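Local structure of eukaryotic peptide chain release factor GTP-binding subunit (Schizosaccharomyces pombe, 1R5B) at residues Leu150-Ser153 with Glu158-Ala161; Leu184-Asn189 with Asp208-Phe213. The protein belongs to the translational GTP-binding proteins related to elongation factor Tu and serves as the eRF3 subunit of the peptide chain release factor. One frame throughout, in Å; residues are numbered along the deposited sequence.

Contact 1 of 2, residues Leu150-Ser153 with Glu158-Ala161; sequences LVIS and EFEA
E158, the first residue of helix 158-161, reaches back to S153 at the end of strand 147-153. The side chain of E158 is extended, with CG anti to the backbone N (chi1 -151°), and this sends the carboxylate toward the serine. Its CB already lies 3.7 Å from S153 OG. CG runs on past S153 at a similar separation. CD lies 3.2 Å from S153 OG. OE1 stays near S153 CB but takes no bond from the serine. OE2 is the atom that is gripped: S153 OG donates a hydrogen bond to E158 OE2 of 2.7 Å. The hydroxyl comes from above the carboxylate, 76° out of its plane. R155 NE and K190 NZ also form salt bridges to OE2, so this oxygen has three polar partners. These positive groups would probably favour the charged carboxylate. S153 OG in turn accepts a hydrogen bond from R155 N, which ties the serine to the loop that follows it.

F159 makes the second half of the contact. Its CB sits 3.1 Å from S153 O, a close polar-apolar approach. The same oxygen lies at the ring edge, 3.3 Å from F159 CD1. I152 CG2 also meets that edge, in the ring plane, at 3.5 Å from F159 CD1. The methyl therefore abuts the rim and does not lie over a face.

Four residues, neither helix nor strand, join the two segments. Strand 147-153 is a parallel strand of the P-loop sheet, hydrogen-bonded to strands 42-50 and 184-189. Helix 200-218 packs on F159 through R202, C206 and L210, and F163 meets the F159 ring edge-to-face.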
ATOM      1  N   LEU A 150      -5.345 -16.885   5.337  1.00 32.23           N
ATOM      2  CA  LEU A 150      -5.857 -18.228   5.614  1.00 32.25           C
ATOM      3  C   LEU A 150      -5.605 -18.520   7.090  1.00 32.15           C
ATOM      4  O   LEU A 150      -4.462 -18.519   7.524  1.00 31.99           O
ATOM      5  CB  LEU A 150      -5.170 -19.265   4.715  1.00 32.05           C
ATOM      6  CG  LEU A 150      -5.489 -20.742   4.940  1.00 31.70           C
ATOM      7  CD1 LEU A 150      -6.942 -21.023   4.659  1.00 32.00           C
ATOM      8  CD2 LEU A 150      -4.607 -21.612   4.049  1.00 31.40           C
ATOM      9  N   VAL A 151      -6.670 -18.743   7.861  1.00 32.33           N
ATOM     10  CA  VAL A 151      -6.551 -19.002   9.302  1.00 32.20           C
ATOM     11  C   VAL A 151      -6.630 -20.486   9.564  1.00 32.07           C
ATOM     12  O   VAL A 151      -7.617 -21.127   9.220  1.00 32.79           O
ATOM     13  CB  VAL A 151      -7.635 -18.267  10.101  1.00 32.17           C
ATOM     14  CG1 VAL A 151      -7.330 -18.314  11.589  1.00 31.96           C
ATOM     15  CG2 VAL A 151      -7.736 -16.803   9.634  1.00 32.67           C
ATOM     16  N   ILE A 152      -5.573 -21.032  10.157  1.00 32.15           N
ATOM     17  CA  ILE A 152      -5.458 -22.465  10.427  1.00 31.93           C
ATOM     18  C   ILE A 152      -5.348 -22.712  11.931  1.00 32.01           C
ATOM     19  O   ILE A 152      -4.645 -21.990  12.627  1.00 32.58           O
ATOM     20  CB  ILE A 152      -4.222 -23.050   9.713  1.00 31.61           C
ATOM     21  CG1 ILE A 152      -4.333 -22.889   8.189  1.00 31.51           C
ATOM     22  CG2 ILE A 152      -4.036 -24.527  10.069  1.00 32.29           C
ATOM     23  CD1 ILE A 152      -5.367 -23.787   7.516  1.00 31.28           C
ATOM     24  N   SER A 153      -6.050 -23.723  12.431  1.00 31.98           N
ATOM     25  CA  SER A 153      -5.945 -24.103  13.831  1.00 32.08           C
ATOM     26  C   SER A 153      -4.705 -24.954  14.053  1.00 32.41           C
ATOM     27  O   SER A 153      -4.450 -25.894  13.299  1.00 32.39           O
ATOM     28  CB  SER A 153      -7.167 -24.898  14.273  1.00 32.01           C
ATOM     29  OG  SER A 153      -6.957 -25.444  15.563  1.00 31.75           O
ATOM     30  N   GLU A 158      -7.409 -30.945  15.304  1.00 34.39           N
ATOM     31  CA  GLU A 158      -8.131 -30.010  14.432  1.00 34.62           C
ATOM     32  C   GLU A 158      -7.340 -29.648  13.163  1.00 33.94           C
ATOM     33  O   GLU A 158      -7.877 -29.692  12.060  1.00 33.57           O
ATOM     34  CB  GLU A 158      -8.496 -28.742  15.215  1.00 35.13           C
ATOM     35  CG  GLU A 158      -9.762 -28.037  14.746  1.00 36.12           C
ATOM     36  CD  GLU A 158      -9.943 -26.685  15.408  1.00 37.52           C
ATOM     37  OE1 GLU A 158     -10.716 -25.855  14.885  1.00 39.85           O
ATOM     38  OE2 GLU A 158      -9.302 -26.445  16.447  1.00 37.81           O
ATOM     39  N   PHE A 159      -6.073 -29.281  13.348  1.00 33.51           N
ATOM     40  CA  PHE A 159      -5.117 -29.045  12.259  1.00 33.30           C
ATOM     41  C   PHE A 159      -5.115 -30.167  11.244  1.00 33.39           C
ATOM     42  O   PHE A 159      -5.435 -29.968  10.094  1.00 33.61           O
ATOM     43  CB  PHE A 159      -3.698 -28.900  12.829  1.00 32.98           C
ATOM     44  CG  PHE A 159      -2.648 -28.704  11.788  1.00 32.12           C
ATOM     45  CD1 PHE A 159      -2.563 -27.505  11.099  1.00 31.23           C
ATOM     46  CD2 PHE A 159      -1.742 -29.709  11.493  1.00 31.67           C
ATOM     47  CE1 PHE A 159      -1.598 -27.305  10.131  1.00 30.86           C
ATOM     48  CE2 PHE A 159      -0.769 -29.518  10.523  1.00 31.57           C
ATOM     49  CZ  PHE A 159      -0.703 -28.306   9.837  1.00 31.19           C
ATOM     50  N   GLU A 160      -4.733 -31.348  11.705  1.00 33.83           N
ATOM     51  CA  GLU A 160      -4.668 -32.563  10.905  1.00 33.89           C
ATOM     52  C   GLU A 160      -5.961 -32.837  10.166  1.00 33.86           C
ATOM     53  O   GLU A 160      -5.930 -33.223   9.004  1.00 33.97           O
ATOM     54  CB  GLU A 160      -4.335 -33.759  11.809  1.00 33.71           C
ATOM     55  CG  GLU A 160      -2.844 -33.905  12.099  1.00 33.82           C
ATOM     56  CD  GLU A 160      -2.292 -32.947  13.180  1.00 33.77           C
ATOM     57  OE1 GLU A 160      -2.999 -32.050  13.683  1.00 31.25           O
ATOM     58  OE2 GLU A 160      -1.116 -33.125  13.551  1.00 35.29           O
ATOM     59  N   ALA A 161      -7.090 -32.617  10.836  1.00 33.78           N
ATOM     60  CA  ALA A 161      -8.398 -32.949  10.273  1.00 33.68           C
ATOM     61  C   ALA A 161      -8.662 -32.220   8.954  1.00 33.74           C
ATOM     62  O   ALA A 161      -9.274 -32.784   8.043  1.00 33.55           O
ATOM     63  CB  ALA A 161      -9.499 -32.648  11.276  1.00 33.59           C
TER

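Contact 2 of 2, residues Leu184-Asn189 with Asp208-Phe213; sequences LVVVIN and DKLSMF
I188 and V186 belong to a parallel strand of the P-loop GTP-binding domain, and both face L210 on the helix that packs over the sheet. One methyl of the leucine, CD1, does all the touching. I188 CD1 meets L210 CD1 at 3.5 Å, and these two side chains reach toward each other tip to tip. I188 CG1 is anti to the carbonyl carbon (chi1 -55°), and the chain carries its terminal methyl out to the leucine. V186 CG1 approaches the same methyl less closely, 4.0 Å from L210 CD1. Here the valine and leucine side chains pass at an oblique angle. L210 CD1 is thus shared by two residues, two positions apart, that point to the same face of the sheet.

The contact lies within a beta-alpha-beta crossover: strand 184-189, helix 200-218, then strand 226-230, which runs parallel beside the first. The nearest CA atoms, V186 CA and L210 CA, are 9.0 Å apart. The gap is bridged by side chains alone, and all three touching residues are buried. V226 and Y228 of strand 226-230 pack on V186, and Y228 also touches L210. On the other side of strand 184-189, I152 of strand 147-153 reaches L210 as well.

The helix is regular here: M212 N bonds to D208 O at 3.2 Å and F213 N to K209 O at 3.0 Å. K209 makes a cation-pi contact with F163, and F213 meets the same ring edge-to-face.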
ATOM      1  N   LEU A 184      -0.131 -15.350  -0.081  1.00 35.68           N
ATOM      2  CA  LEU A 184      -1.047 -15.770   0.951  1.00 34.87           C
ATOM      3  C   LEU A 184      -0.429 -15.520   2.318  1.00 33.89           C
ATOM      4  O   LEU A 184       0.696 -15.922   2.571  1.00 34.12           O
ATOM      5  CB  LEU A 184      -1.333 -17.255   0.765  1.00 34.44           C
ATOM      6  CG  LEU A 184      -2.455 -17.876   1.572  1.00 34.78           C
ATOM      7  CD1 LEU A 184      -3.765 -17.203   1.254  1.00 35.74           C
ATOM      8  CD2 LEU A 184      -2.543 -19.350   1.233  1.00 35.23           C
ATOM      9  N   VAL A 185      -1.164 -14.841   3.180  1.00 32.59           N
ATOM     10  CA  VAL A 185      -0.819 -14.757   4.594  1.00 32.22           C
ATOM     11  C   VAL A 185      -1.535 -15.901   5.326  1.00 31.85           C
ATOM     12  O   VAL A 185      -2.756 -16.012   5.261  1.00 31.90           O
ATOM     13  CB  VAL A 185      -1.235 -13.408   5.196  1.00 31.62           C
ATOM     14  CG1 VAL A 185      -0.883 -13.351   6.662  1.00 31.80           C
ATOM     15  CG2 VAL A 185      -0.562 -12.261   4.443  1.00 31.50           C
ATOM     16  N   VAL A 186      -0.766 -16.749   5.999  1.00 31.27           N
ATOM     17  CA  VAL A 186      -1.287 -17.920   6.679  1.00 31.17           C
ATOM     18  C   VAL A 186      -1.073 -17.708   8.171  1.00 31.10           C
ATOM     19  O   VAL A 186       0.067 -17.642   8.641  1.00 31.05           O
ATOM     20  CB  VAL A 186      -0.558 -19.201   6.233  1.00 30.97           C
ATOM     21  CG1 VAL A 186      -0.989 -20.401   7.091  1.00 31.90           C
ATOM     22  CG2 VAL A 186      -0.814 -19.479   4.793  1.00 30.46           C
ATOM     23  N   VAL A 187      -2.168 -17.594   8.902  1.00 30.87           N
ATOM     24  CA  VAL A 187      -2.133 -17.340  10.332  1.00 31.34           C
ATOM     25  C   VAL A 187      -2.362 -18.666  11.088  1.00 31.74           C
ATOM     26  O   VAL A 187      -3.400 -19.309  10.950  1.00 31.47           O
ATOM     27  CB  VAL A 187      -3.166 -16.241  10.671  1.00 31.30           C
ATOM     28  CG1 VAL A 187      -3.617 -16.307  12.066  1.00 31.84           C
ATOM     29  CG2 VAL A 187      -2.552 -14.856  10.393  1.00 32.03           C
ATOM     30  N   ILE A 188      -1.354 -19.100  11.835  1.00 31.93           N
ATOM     31  CA  ILE A 188      -1.459 -20.299  12.639  1.00 32.24           C
ATOM     32  C   ILE A 188      -2.064 -19.879  13.990  1.00 32.46           C
ATOM     33  O   ILE A 188      -1.375 -19.287  14.825  1.00 32.60           O
ATOM     34  CB  ILE A 188      -0.065 -20.961  12.845  1.00 32.39           C
ATOM     35  CG1 ILE A 188       0.640 -21.263  11.511  1.00 31.95           C
ATOM     36  CG2 ILE A 188      -0.198 -22.239  13.676  1.00 32.64           C
ATOM     37  CD1 ILE A 188      -0.078 -22.186  10.618  1.00 31.74           C
ATOM     38  N   ASN A 189      -3.345 -20.196  14.196  1.00 32.07           N
ATOM     39  CA  ASN A 189      -4.123 -19.717  15.342  1.00 31.23           C
ATOM     40  C   ASN A 189      -4.134 -20.725  16.497  1.00 31.41           C
ATOM     41  O   ASN A 189      -3.686 -21.856  16.342  1.00 30.96           O
ATOM     42  CB  ASN A 189      -5.548 -19.425  14.865  1.00 30.91           C
ATOM     43  CG  ASN A 189      -6.367 -18.620  15.868  1.00 29.87           C
ATOM     44  OD1 ASN A 189      -7.591 -18.741  15.923  1.00 27.28           O
ATOM     45  ND2 ASN A 189      -5.700 -17.787  16.645  1.00 26.18           N
ATOM     46  N   ASP A 208       5.559 -26.550   8.038  1.00 31.89           N
ATOM     47  CA  ASP A 208       6.149 -27.475   7.071  1.00 32.09           C
ATOM     48  C   ASP A 208       5.077 -28.277   6.327  1.00 31.54           C
ATOM     49  O   ASP A 208       5.184 -28.499   5.126  1.00 31.05           O
ATOM     50  CB  ASP A 208       7.124 -28.445   7.758  1.00 32.51           C
ATOM     51  CG  ASP A 208       8.343 -27.735   8.357  1.00 34.52           C
ATOM     52  OD1 ASP A 208       8.395 -26.474   8.320  1.00 37.50           O
ATOM     53  OD2 ASP A 208       9.296 -28.360   8.892  1.00 36.00           O
ATOM     54  N   LYS A 209       4.046 -28.696   7.047  1.00 31.13           N
ATOM     55  CA  LYS A 209       2.957 -29.448   6.454  1.00 31.25           C
ATOM     56  C   LYS A 209       2.147 -28.560   5.525  1.00 31.22           C
ATOM     57  O   LYS A 209       1.791 -28.977   4.428  1.00 31.01           O
ATOM     58  CB  LYS A 209       2.063 -30.038   7.550  1.00 31.51           C
ATOM     59  CG  LYS A 209       0.852 -30.826   7.053  1.00 32.87           C
ATOM     60  CD  LYS A 209       1.252 -32.114   6.354  1.00 35.05           C
ATOM     61  CE  LYS A 209       0.286 -32.491   5.225  1.00 37.23           C
ATOM     62  NZ  LYS A 209      -0.938 -33.168   5.738  1.00 38.38           N
ATOM     63  N   LEU A 210       1.859 -27.331   5.957  1.00 30.96           N
ATOM     64  CA  LEU A 210       1.064 -26.420   5.142  1.00 31.11           C
ATOM     65  C   LEU A 210       1.838 -26.065   3.863  1.00 31.11           C
ATOM     66  O   LEU A 210       1.274 -25.985   2.775  1.00 30.69           O
ATOM     67  CB  LEU A 210       0.695 -25.157   5.918  1.00 30.98           C
ATOM     68  CG  LEU A 210      -0.602 -25.247   6.710  1.00 31.46           C
ATOM     69  CD1 LEU A 210      -0.581 -24.260   7.844  1.00 31.44           C
ATOM     70  CD2 LEU A 210      -1.800 -24.984   5.824  1.00 32.55           C
ATOM     71  N   SER A 211       3.142 -25.894   4.015  1.00 31.08           N
ATOM     72  CA  SER A 211       4.016 -25.543   2.910  1.00 31.16           C
ATOM     73  C   SER A 211       4.004 -26.620   1.818  1.00 30.42           C
ATOM     74  O   SER A 211       3.861 -26.324   0.643  1.00 30.27           O
ATOM     75  CB  SER A 211       5.429 -25.332   3.446  1.00 31.06           C
ATOM     76  OG  SER A 211       6.277 -24.938   2.402  1.00 32.69           O
ATOM     77  N   MET A 212       4.130 -27.877   2.212  1.00 30.10           N
ATOM     78  CA  MET A 212       4.036 -28.973   1.250  1.00 29.95           C
ATOM     79  C   MET A 212       2.634 -29.050   0.617  1.00 29.67           C
ATOM     80  O   MET A 212       2.501 -29.180  -0.593  1.00 29.76           O
ATOM     81  CB  MET A 212       4.412 -30.293   1.912  1.00 29.65           C
ATOM     82  CG  MET A 212       5.876 -30.355   2.345  1.00 30.17           C
ATOM     83  SD  MET A 212       7.055 -30.044   0.999  1.00 28.81           S
ATOM     84  CE  MET A 212       7.374 -31.671   0.511  1.00 28.96           C
ATOM     85  N   PHE A 213       1.598 -28.896   1.431  1.00 29.32           N
ATOM     86  CA  PHE A 213       0.230 -29.123   0.987  1.00 29.02           C
ATOM     87  C   PHE A 213      -0.253 -28.013   0.056  1.00 28.87           C
ATOM     88  O   PHE A 213      -0.892 -28.288  -0.947  1.00 27.76           O
ATOM     89  CB  PHE A 213      -0.679 -29.280   2.214  1.00 29.12           C
ATOM     90  CG  PHE A 213      -2.140 -29.481   1.900  1.00 28.30           C
ATOM     91  CD1 PHE A 213      -2.657 -30.747   1.754  1.00 28.22           C
ATOM     92  CD2 PHE A 213      -3.001 -28.393   1.806  1.00 28.38           C
ATOM     93  CE1 PHE A 213      -4.008 -30.939   1.488  1.00 28.27           C
ATOM     94  CE2 PHE A 213      -4.344 -28.577   1.539  1.00 28.25           C
ATOM     95  CZ  PHE A 213      -4.846 -29.854   1.379  1.00 27.90           C
TER

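In the fold
Contacts 1 and 2 follow one another along the chain, and their centres are about 9 Å apart. Their strands are neighbours in the same sheet. I152 O and N189 N, 2.7 Å apart, and L150 N and V185 O, also 2.7 Å apart, are probable hydrogen bonds. Above the sheet the contacts meet again: F159 CE1 lies 3.9 Å from L210 CD1. The leucine methyl thus joins both apolar clusters. I152 lies near, without touching, a sequence that looks like the P-loop. N189 and K190 open an NKxD sequence, as in the nucleotide pockets of related GTP-binding proteins, so the end of strand 184-189 probably borders such a pocket here.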